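Local atomic coordinates of alpha-l-arabinofuranosidase domain protein (Thermotoga maritima, PDB entry 4ATW), a protein that probably cleaves terminal non-reducing alpha-L-arabinofuranosyl residues from arabinose-containing glycosides, as an alpha-L-arabinofuranosidase of a thermophilic bacterium. Residues Asp280-Val288 against Tyr297-Val308; Lys430-Asp441 against Lys472-Glu482. All coordinates share one frame; numbering follows the deposited sequence.

Contact 1: Asp280-Val288 against Tyr297-Val308; sequences DEWNVWYRV and YDLKDGIFACGV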
loop_
_atom_site.group_PDB
_atom_site.type_symbol
_atom_site.label_atom_id
_atom_site.label_comp_id
_atom_site.label_asym_id
_atom_site.label_seq_id
_atom_site.Cartn_x
_atom_site.Cartn_y
_atom_site.Cartn_z
ATOM N N ASP A 280 -3.406 -4.723 2.620
ATOM C CA ASP A 280 -3.083 -4.821 1.191
ATOM C C ASP A 280 -3.976 -4.101 0.209
ATOM O O ASP A 280 -3.952 -4.382 -0.955
ATOM C CB ASP A 280 -2.868 -6.298 0.766
ATOM C CG ASP A 280 -4.132 -7.142 0.826
ATOM O OD1 ASP A 280 -5.171 -6.589 1.243
ATOM O OD2 ASP A 280 -4.079 -8.354 0.457
ATOM N N GLU A 281 -4.776 -3.163 0.666
ATOM C CA GLU A 281 -5.605 -2.400 -0.246
ATOM C C GLU A 281 -6.162 -1.205 0.500
ATOM O O GLU A 281 -7.061 -1.343 1.323
ATOM C CB GLU A 281 -6.743 -3.276 -0.755
ATOM C CG GLU A 281 -6.720 -3.430 -2.242
ATOM C CD GLU A 281 -7.932 -4.178 -2.846
ATOM O OE1 GLU A 281 -9.038 -3.589 -2.916
ATOM O OE2 GLU A 281 -7.779 -5.356 -3.279
ATOM N N TRP A 282 -5.617 -0.023 0.244
ATOM C CA TRP A 282 -6.109 1.180 0.910
ATOM C C TRP A 282 -5.849 2.613 0.441
ATOM O O TRP A 282 -4.754 3.134 0.574
ATOM C CB TRP A 282 -5.419 1.346 2.260
ATOM C CG TRP A 282 -3.968 1.738 2.165
ATOM C CD1 TRP A 282 -2.897 0.898 2.057
ATOM C CD2 TRP A 282 -3.442 3.068 2.197
ATOM N NE1 TRP A 282 -1.729 1.625 2.031
ATOM C CE2 TRP A 282 -2.031 2.961 2.112
ATOM C CE3 TRP A 282 -4.025 4.350 2.293
ATOM C CZ2 TRP A 282 -1.179 4.098 2.121
ATOM C CZ3 TRP A 282 -3.173 5.498 2.310
ATOM C CH2 TRP A 282 -1.769 5.351 2.224
ATOM N N ASN A 283 -6.869 3.256 -0.084
ATOM C CA ASN A 283 -6.716 4.622 -0.521
ATOM C C ASN A 283 -8.011 5.388 -0.354
ATOM O O ASN A 283 -8.958 4.935 0.311
ATOM C CB ASN A 283 -6.500 4.350 -1.995
ATOM C CG ASN A 283 -5.966 5.555 -2.749
ATOM O OD1 ASN A 283 -6.172 6.697 -2.354
ATOM N ND2 ASN A 283 -5.279 5.291 -3.864
ATOM N N VAL A 284 -8.054 6.562 -0.953
ATOM C CA VAL A 284 -9.257 7.372 -0.907
ATOM C C VAL A 284 -9.984 6.949 -2.146
ATOM O O VAL A 284 -9.362 6.707 -3.162
ATOM C CB VAL A 284 -8.920 8.843 -1.016
ATOM C CG1 VAL A 284 -10.126 9.611 -1.447
ATOM C CG2 VAL A 284 -8.364 9.331 0.319
ATOM N N TRP A 285 -11.289 6.838 -2.058
ATOM C CA TRP A 285 -12.056 6.448 -3.211
ATOM C C TRP A 285 -13.525 6.694 -2.945
ATOM O O TRP A 285 -14.165 5.950 -2.191
ATOM C CB TRP A 285 -11.803 4.980 -3.505
ATOM C CG TRP A 285 -12.685 4.407 -4.571
ATOM C CD1 TRP A 285 -13.396 5.099 -5.502
ATOM C CD2 TRP A 285 -12.938 3.017 -4.820
ATOM N NE1 TRP A 285 -14.077 4.232 -6.316
ATOM C CE2 TRP A 285 -13.815 2.947 -5.923
ATOM C CE3 TRP A 285 -12.509 1.831 -4.220
ATOM C CZ2 TRP A 285 -14.270 1.742 -6.440
ATOM C CZ3 TRP A 285 -12.967 0.643 -4.736
ATOM C CH2 TRP A 285 -13.840 0.607 -5.840
ATOM N N TYR A 286 -14.073 7.743 -3.542
ATOM C CA TYR A 286 -15.478 8.012 -3.315
ATOM C C TYR A 286 -16.119 8.613 -4.560
ATOM O O TYR A 286 -17.306 8.421 -4.809
ATOM C CB TYR A 286 -15.640 8.845 -2.038
ATOM C CG TYR A 286 -15.100 10.243 -2.134
ATOM C CD1 TYR A 286 -13.731 10.484 -2.205
ATOM C CD2 TYR A 286 -15.969 11.334 -2.182
ATOM C CE1 TYR A 286 -13.233 11.786 -2.324
ATOM C CE2 TYR A 286 -15.489 12.643 -2.303
ATOM C CZ TYR A 286 -14.121 12.862 -2.368
ATOM O OH TYR A 286 -13.664 14.157 -2.432
ATOM N N ARG A 287 -15.307 9.292 -5.362
ATOM C CA ARG A 287 -15.798 9.964 -6.546
ATOM C C ARG A 287 -16.220 9.151 -7.757
ATOM O O ARG A 287 -17.337 9.260 -8.231
ATOM C CB ARG A 287 -14.752 11.009 -6.958
ATOM C CG ARG A 287 -14.616 12.164 -5.972
ATOM C CD ARG A 287 -13.455 13.082 -6.306
ATOM N NE ARG A 287 -12.239 12.620 -5.677
ATOM C CZ ARG A 287 -11.527 13.345 -4.828
ATOM N NH1 ARG A 287 -11.896 14.574 -4.512
ATOM N NH2 ARG A 287 -10.455 12.825 -4.264
ATOM N N VAL A 288 -15.317 8.342 -8.267
ATOM C CA VAL A 288 -15.583 7.539 -9.441
ATOM C C VAL A 288 -16.104 6.167 -9.033
ATOM O O VAL A 288 -15.653 5.581 -8.061
ATOM C CB VAL A 288 -14.284 7.351 -10.259
ATOM C CG1 VAL A 288 -14.586 6.665 -11.566
ATOM C CG2 VAL A 288 -13.606 8.687 -10.484
ATOM N N TYR A 297 -7.400 12.655 -7.515
ATOM C CA TYR A 297 -6.933 12.967 -6.169
ATOM C C TYR A 297 -6.420 14.385 -6.028
ATOM O O TYR A 297 -5.729 14.890 -6.913
ATOM C CB TYR A 297 -5.838 11.961 -5.752
ATOM C CG TYR A 297 -6.321 10.515 -5.686
ATOM C CD1 TYR A 297 -7.207 10.106 -4.692
ATOM C CD2 TYR A 297 -5.924 9.577 -6.629
ATOM C CE1 TYR A 297 -7.684 8.795 -4.635
ATOM C CE2 TYR A 297 -6.399 8.275 -6.585
ATOM C CZ TYR A 297 -7.275 7.886 -5.583
ATOM O OH TYR A 297 -7.710 6.579 -5.512
ATOM N N ASP A 298 -6.782 15.026 -4.920
ATOM C CA ASP A 298 -6.325 16.374 -4.639
ATOM C C ASP A 298 -5.541 16.392 -3.317
ATOM O O ASP A 298 -5.451 15.364 -2.631
ATOM C CB ASP A 298 -7.507 17.343 -4.596
ATOM C CG ASP A 298 -8.561 16.941 -3.602
ATOM O OD1 ASP A 298 -8.203 16.636 -2.451
ATOM O OD2 ASP A 298 -9.753 16.947 -3.964
ATOM N N LEU A 299 -4.968 17.546 -2.965
ATOM C CA LEU A 299 -4.166 17.689 -1.739
ATOM C C LEU A 299 -4.825 17.126 -0.476
ATOM O O LEU A 299 -4.148 16.550 0.373
ATOM C CB LEU A 299 -3.810 19.158 -1.503
ATOM C CG LEU A 299 -2.957 19.417 -0.260
ATOM C CD1 LEU A 299 -1.595 18.790 -0.386
ATOM C CD2 LEU A 299 -2.828 20.905 -0.080
ATOM N N LYS A 300 -6.136 17.320 -0.351
ATOM C CA LYS A 300 -6.900 16.805 0.774
ATOM C C LYS A 300 -6.550 15.331 0.926
ATOM O O LYS A 300 -6.105 14.904 1.993
ATOM C CB LYS A 300 -8.388 16.929 0.481
ATOM C CG LYS A 300 -9.304 16.268 1.489
ATOM C CD LYS A 300 -10.793 16.406 1.082
ATOM C CE LYS A 300 -11.317 15.248 0.204
ATOM N NZ LYS A 300 -10.800 15.183 -1.188
ATOM N N ASP A 301 -6.737 14.567 -0.158
ATOM C CA ASP A 301 -6.474 13.142 -0.170
ATOM C C ASP A 301 -5.029 12.832 0.107
ATOM O O ASP A 301 -4.718 11.857 0.796
ATOM C CB ASP A 301 -6.877 12.566 -1.506
ATOM C CG ASP A 301 -8.294 12.925 -1.878
ATOM O OD1 ASP A 301 -9.198 12.776 -1.022
ATOM O OD2 ASP A 301 -8.513 13.358 -3.030
ATOM N N GLY A 302 -4.137 13.657 -0.425
ATOM C CA GLY A 302 -2.715 13.434 -0.195
ATOM C C GLY A 302 -2.330 13.525 1.279
ATOM O O GLY A 302 -1.428 12.819 1.758
ATOM N N ILE A 303 -3.002 14.419 1.998
ATOM C CA ILE A 303 -2.749 14.585 3.424
ATOM C C ILE A 303 -3.191 13.306 4.134
ATOM O O ILE A 303 -2.490 12.814 5.013
ATOM C CB ILE A 303 -3.514 15.810 3.990
ATOM C CG1 ILE A 303 -2.875 17.097 3.451
ATOM C CG2 ILE A 303 -3.560 15.761 5.511
ATOM C CD1 ILE A 303 -1.399 17.245 3.740
ATOM N N PHE A 304 -4.347 12.765 3.740
ATOM C CA PHE A 304 -4.841 11.533 4.335
ATOM C C PHE A 304 -3.792 10.452 4.161
ATOM O O PHE A 304 -3.476 9.707 5.087
ATOM C CB PHE A 304 -6.136 11.090 3.662
ATOM C CG PHE A 304 -6.480 9.660 3.936
ATOM C CD1 PHE A 304 -7.164 9.300 5.106
ATOM C CD2 PHE A 304 -6.033 8.661 3.084
ATOM C CE1 PHE A 304 -7.387 7.968 5.422
ATOM C CE2 PHE A 304 -6.250 7.334 3.395
ATOM C CZ PHE A 304 -6.928 6.985 4.571
ATOM N N ALA A 305 -3.270 10.376 2.948
ATOM C CA ALA A 305 -2.263 9.401 2.604
ATOM C C ALA A 305 -1.053 9.623 3.480
ATOM O O ALA A 305 -0.418 8.682 3.975
ATOM C CB ALA A 305 -1.896 9.559 1.133
ATOM N N CYS A 306 -0.743 10.893 3.672
ATOM C CA CYS A 306 0.401 11.257 4.470
ATOM C C CYS A 306 0.204 10.715 5.891
ATOM O O CYS A 306 1.090 10.069 6.473
ATOM C CB CYS A 306 0.540 12.777 4.448
ATOM S SG CYS A 306 2.150 13.331 3.827
ATOM N N GLY A 307 -0.982 10.965 6.424
ATOM C CA GLY A 307 -1.306 10.525 7.764
ATOM C C GLY A 307 -1.266 9.022 7.938
ATOM O O GLY A 307 -0.752 8.493 8.949
ATOM N N VAL A 308 -1.831 8.320 6.964
ATOM C CA VAL A 308 -1.818 6.874 7.015
ATOM C C VAL A 308 -0.369 6.376 7.167
ATOM O O VAL A 308 -0.066 5.567 8.045
ATOM C CB VAL A 308 -2.463 6.276 5.740
ATOM C CG1 VAL A 308 -2.324 4.759 5.740
ATOM C CG2 VAL A 308 -3.938 6.648 5.698
#

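Contact 2: Lys430-Asp441 against Lys472-Glu482; sequences KKATVYTLTGPD and KPFSCSVIEVE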
loop_
_atom_site.group_PDB
_atom_site.type_symbol
_atom_site.label_atom_id
_atom_site.label_comp_id
_atom_site.label_asym_id
_atom_site.label_seq_id
_atom_site.Cartn_x
_atom_site.Cartn_y
_atom_site.Cartn_z
ATOM N N LYS A 430 22.413 21.986 15.395
ATOM C CA LYS A 430 22.768 21.500 14.064
ATOM C C LYS A 430 22.015 22.334 13.023
ATOM O O LYS A 430 21.177 23.174 13.365
ATOM C CB LYS A 430 22.406 20.019 13.900
ATOM C CG LYS A 430 21.996 19.336 15.192
ATOM C CD LYS A 430 23.174 18.937 16.058
ATOM C CE LYS A 430 23.740 17.612 15.614
ATOM N NZ LYS A 430 24.601 17.054 16.684
ATOM N N LYS A 431 22.318 22.099 11.754
ATOM C CA LYS A 431 21.673 22.841 10.688
ATOM C C LYS A 431 20.817 21.897 9.860
ATOM O O LYS A 431 21.134 21.606 8.705
ATOM C CB LYS A 431 22.726 23.502 9.799
ATOM C CG LYS A 431 22.264 24.786 9.124
ATOM C CD LYS A 431 22.189 25.936 10.127
ATOM C CE LYS A 431 23.567 26.301 10.679
ATOM N NZ LYS A 431 23.493 27.175 11.882
ATOM N N ALA A 432 19.733 21.416 10.457
ATOM C CA ALA A 432 18.819 20.503 9.776
ATOM C C ALA A 432 18.046 21.147 8.606
ATOM O O ALA A 432 17.910 22.371 8.526
ATOM C CB ALA A 432 17.837 19.943 10.785
ATOM N N THR A 433 17.538 20.310 7.702
ATOM C CA THR A 433 16.759 20.778 6.559
ATOM C C THR A 433 15.354 20.148 6.599
ATOM O O THR A 433 15.232 18.959 6.857
ATOM C CB THR A 433 17.499 20.433 5.245
ATOM O OG1 THR A 433 16.539 20.258 4.193
ATOM C CG2 THR A 433 18.392 19.187 5.421
ATOM N N VAL A 434 14.298 20.933 6.376
ATOM C CA VAL A 434 12.941 20.370 6.427
ATOM C C VAL A 434 12.237 20.300 5.093
ATOM O O VAL A 434 12.108 21.317 4.388
ATOM C CB VAL A 434 11.973 21.146 7.393
ATOM C CG1 VAL A 434 12.680 21.505 8.665
ATOM C CG2 VAL A 434 11.372 22.388 6.716
ATOM N N TYR A 435 11.764 19.103 4.748
ATOM C CA TYR A 435 11.041 18.956 3.491
ATOM C C TYR A 435 9.589 18.917 3.820
ATOM O O TYR A 435 9.156 18.028 4.524
ATOM C CB TYR A 435 11.428 17.678 2.767
ATOM C CG TYR A 435 12.905 17.490 2.683
ATOM C CD1 TYR A 435 13.616 17.003 3.775
ATOM C CD2 TYR A 435 13.592 17.792 1.519
ATOM C CE1 TYR A 435 14.994 16.804 3.710
ATOM C CE2 TYR A 435 14.980 17.611 1.436
ATOM C CZ TYR A 435 15.677 17.111 2.538
ATOM O OH TYR A 435 17.036 16.900 2.485
ATOM N N THR A 436 8.849 19.893 3.321
ATOM C CA THR A 436 7.425 19.949 3.597
ATOM C C THR A 436 6.594 19.859 2.310
ATOM O O THR A 436 7.010 20.328 1.230
ATOM C CB THR A 436 7.080 21.236 4.364
ATOM O OG1 THR A 436 6.782 22.279 3.433
ATOM C CG2 THR A 436 8.278 21.678 5.213
ATOM N N LEU A 437 5.417 19.251 2.436
ATOM C CA LEU A 437 4.522 19.064 1.293
ATOM C C LEU A 437 3.136 19.634 1.512
ATOM O O LEU A 437 2.397 19.195 2.403
ATOM C CB LEU A 437 4.402 17.571 0.955
ATOM C CG LEU A 437 3.236 17.114 0.082
ATOM C CD1 LEU A 437 3.258 17.813 -1.268
ATOM C CD2 LEU A 437 3.342 15.612 -0.084
ATOM N N THR A 438 2.787 20.608 0.682
ATOM C CA THR A 438 1.478 21.239 0.771
ATOM C C THR A 438 1.249 21.927 -0.560
ATOM O O THR A 438 1.963 21.642 -1.523
ATOM C CB THR A 438 1.419 22.294 1.927
ATOM O OG1 THR A 438 0.051 22.654 2.210
ATOM C CG2 THR A 438 2.210 23.538 1.547
ATOM N N GLY A 439 0.265 22.821 -0.606
ATOM C CA GLY A 439 -0.026 23.539 -1.829
ATOM C C GLY A 439 -1.059 24.630 -1.638
ATOM O O GLY A 439 -1.524 24.855 -0.526
ATOM N N PRO A 440 -1.460 25.313 -2.716
ATOM C CA PRO A 440 -2.454 26.394 -2.685
ATOM C C PRO A 440 -3.655 26.250 -1.733
ATOM O O PRO A 440 -3.810 27.010 -0.783
ATOM C CB PRO A 440 -2.904 26.475 -4.137
ATOM C CG PRO A 440 -1.635 26.162 -4.877
ATOM C CD PRO A 440 -1.086 24.990 -4.104
ATOM N N ASP A 441 -4.519 25.290 -2.010
ATOM C CA ASP A 441 -5.688 25.060 -1.179
ATOM C C ASP A 441 -5.882 23.564 -0.998
ATOM O O ASP A 441 -5.219 22.756 -1.643
ATOM C CB ASP A 441 -6.932 25.668 -1.804
ATOM C CG ASP A 441 -7.078 25.310 -3.264
ATOM O OD1 ASP A 441 -6.157 25.648 -4.039
ATOM O OD2 ASP A 441 -8.106 24.699 -3.636
ATOM N N LYS A 472 2.615 24.746 8.171
ATOM C CA LYS A 472 1.478 25.302 7.436
ATOM C C LYS A 472 0.219 24.455 7.546
ATOM O O LYS A 472 0.271 23.269 7.910
ATOM C CB LYS A 472 1.833 25.467 5.962
ATOM C CG LYS A 472 3.196 26.085 5.750
ATOM C CD LYS A 472 3.496 26.326 4.285
ATOM C CE LYS A 472 4.976 26.585 4.074
ATOM N NZ LYS A 472 5.265 26.773 2.627
ATOM N N PRO A 473 -0.940 25.063 7.247
ATOM C CA PRO A 473 -2.190 24.300 7.327
ATOM C C PRO A 473 -2.139 23.165 6.315
ATOM O O PRO A 473 -1.387 23.236 5.325
ATOM C CB PRO A 473 -3.254 25.347 7.003
ATOM C CG PRO A 473 -2.512 26.323 6.124
ATOM C CD PRO A 473 -1.193 26.452 6.826
ATOM N N PHE A 474 -2.928 22.123 6.564
ATOM C CA PHE A 474 -2.951 20.950 5.685
ATOM C C PHE A 474 -1.589 20.652 5.048
ATOM O O PHE A 474 -1.442 20.554 3.836
ATOM C CB PHE A 474 -4.046 21.101 4.613
ATOM C CG PHE A 474 -3.934 22.350 3.775
ATOM C CD1 PHE A 474 -3.029 22.423 2.724
ATOM C CD2 PHE A 474 -4.762 23.445 4.020
ATOM C CE1 PHE A 474 -2.958 23.569 1.926
ATOM C CE2 PHE A 474 -4.697 24.594 3.232
ATOM C CZ PHE A 474 -3.800 24.657 2.184
ATOM N N SER A 475 -0.594 20.496 5.902
ATOM C CA SER A 475 0.751 20.204 5.453
ATOM C C SER A 475 1.334 18.955 6.152
ATOM O O SER A 475 0.909 18.522 7.227
ATOM C CB SER A 475 1.669 21.421 5.680
ATOM O OG SER A 475 1.960 21.648 7.055
ATOM N N CYS A 476 2.345 18.392 5.523
ATOM C CA CYS A 476 2.970 17.184 6.015
ATOM C C CYS A 476 4.432 17.520 5.867
ATOM O O CYS A 476 4.876 17.871 4.776
ATOM C CB CYS A 476 2.533 16.063 5.083
ATOM S SG CYS A 476 3.009 14.343 5.404
ATOM N N SER A 477 5.173 17.440 6.964
ATOM C CA SER A 477 6.579 17.807 6.926
ATOM C C SER A 477 7.501 16.794 7.590
ATOM O O SER A 477 7.107 16.064 8.487
ATOM C CB SER A 477 6.755 19.169 7.607
ATOM O OG SER A 477 5.815 20.132 7.145
ATOM N N VAL A 478 8.735 16.739 7.126
ATOM C CA VAL A 478 9.730 15.848 7.704
ATOM C C VAL A 478 10.981 16.683 7.973
ATOM O O VAL A 478 11.681 17.144 7.039
ATOM C CB VAL A 478 10.154 14.724 6.751
ATOM C CG1 VAL A 478 11.206 13.831 7.443
ATOM C CG2 VAL A 478 8.947 13.958 6.290
ATOM N N ILE A 479 11.257 16.902 9.249
ATOM C CA ILE A 479 12.433 17.657 9.627
ATOM C C ILE A 479 13.551 16.620 9.629
ATOM O O ILE A 479 13.516 15.663 10.395
ATOM C CB ILE A 479 12.246 18.293 11.035
ATOM C CG1 ILE A 479 11.095 19.300 11.005
ATOM C CG2 ILE A 479 13.489 19.005 11.440
ATOM C CD1 ILE A 479 10.710 19.909 12.355
ATOM N N GLU A 480 14.520 16.795 8.745
ATOM C CA GLU A 480 15.635 15.859 8.636
ATOM C C GLU A 480 16.864 16.461 9.266
ATOM O O GLU A 480 17.509 17.332 8.685
ATOM C CB GLU A 480 15.913 15.541 7.177
ATOM C CG GLU A 480 16.840 14.398 6.967
ATOM C CD GLU A 480 16.899 14.000 5.498
ATOM O OE1 GLU A 480 15.928 13.373 5.008
ATOM O OE2 GLU A 480 17.917 14.336 4.831
ATOM N N VAL A 481 17.198 15.953 10.443
ATOM C CA VAL A 481 18.315 16.455 11.244
ATOM C C VAL A 481 19.451 15.466 11.450
ATOM O O VAL A 481 19.484 14.433 10.808
ATOM C CB VAL A 481 17.789 16.896 12.656
ATOM C CG1 VAL A 481 17.353 15.674 13.441
ATOM C CG2 VAL A 481 18.857 17.685 13.441
ATOM N N GLU A 482 20.349 15.808 12.383
ATOM C CA GLU A 482 21.524 15.024 12.763
ATOM C C GLU A 482 22.417 14.832 11.538
ATOM O O GLU A 482 23.007 13.745 11.413
ATOM C CB GLU A 482 21.091 13.660 13.348
ATOM C CG GLU A 482 21.639 13.327 14.750
ATOM C CD GLU A 482 23.160 13.188 14.762
ATOM O OE1 GLU A 482 23.783 13.368 13.688
ATOM O OE2 GLU A 482 23.742 12.896 15.836
ATOM O OXT GLU A 482 22.529 15.781 10.723
#

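Contact 1: Asp280-Val288 against Tyr297-Val308
Lys300 NZ is gripped by three groups: it gives a salt bridge to Asp301 OD1 at 2.9 Å, a weaker one to Asp298 OD1, and, across the contact, a weak hydrogen bond to Tyr286 OH at 3.3 Å. The lysine chain bends at its third and fourth torsions (chi3 90°, chi4 -70°), which carries the ammonium back to the acids. Arg287 completes the network, with NH1 3.2 Å from Asp298 OD2; its NH2 also pairs with Asp301, though the modelled separation is too short to trust. Asp298 and Asp301 form a capping box at the helix start, Asp298 N reaching Asp301 OD2 at 3.1 Å, so the ion network sits on the cap itself. Tyr297 OH donates to Val284 O at 2.9 Å, with a C=O...O angle of 170°. Further along, Val308 CG1 lies over one face of Trp282, 3.6 Å from the six-membered ring centroid, while Phe304 CE2 meets that ring at its edge. Val284 CG2 packs on Phe304. Strand 276-284, helix 299-313 and strand 321-322 make the last beta-alpha-beta unit of the eight-stranded parallel barrel, with Phe304 also touching strand 231-238, and Trp282, Tyr297 and Ala305 covered by helix 345-355.

Contact 2: Lys430-Asp441 against Lys472-Glu482
Phe474 leaves the extended conformation for positive phi and psi, in the left-handed region, and its ring lies beside the turn that follows the partner strand. Together with Ser475 it faces Asn411 of strand 405-411, the geometry of a G1 beta bulge. Its side chain crosses that of Thr438 at about a right angle, and Gly439 O lies at the ring edge, in its plane. Thr438 OG1 donates to Phe474 O at 3.0 Å from above the carbonyl plane, 53° out of it; this placement follows from OG1 lying opposite the backbone N, beside the carbonyl carbon.

Beyond the bulge the two strands form a regular antiparallel ladder. Three hydrogen-bonded pairs, Thr433-Glu480, Tyr435-Val478 and Leu437-Cys476, each make two backbone bonds. The shortest runs from Leu437 N to Cys476 O at 2.8 Å. Its return bond, from Cys476 N to Leu437 O, is the longest at 3.2 Å. Between them stand the non-hydrogen-bonded pairs Val434-Ile479 and Thr436-Ser477. Val434 and Ile479 lie side by side and point the same way, with Val434 CG1 3.6 Å from Ile479 CG1. On the other face, Glu480 presents CB to the edge of the Tyr435 ring, in its plane; the carboxylate is turned 49° from that ring, and the ring of His356 stacks on Tyr435.

The six backbone bonds hold the strands in the observed register, whose specificity probably comes from the side chains: Tyr435, Leu437 and Val478 meet Leu352 of helix 345-355, and the strongest polar partner of Glu480 is His356, through OE1, with Lys404 only a long, weak ion pair to OE2.

Overall arrangement
The chain starts in the mixed beta sheet with strands 4-8 and 11-15, then runs through the parallel barrel, where contact 1 closes a short loop, eight residues separating segment 280-288 from segment 297-308. After strand 321-322 and helix 345-355 it returns to the mixed sheet, where contact 2 closes a longer loop of 30 residues that includes strands 455-457 and 466-468. The two loops are in series and neither nests nor crosses the other. Their centres lie about 20 Å apart, yet the disulfide Cys306-Cys476 joins the helix of contact 1 to the last strand of contact 2, and Leu299 packs on Phe474. Barrel and mixed beta sheet are thereby tied covalently and by apolar contact.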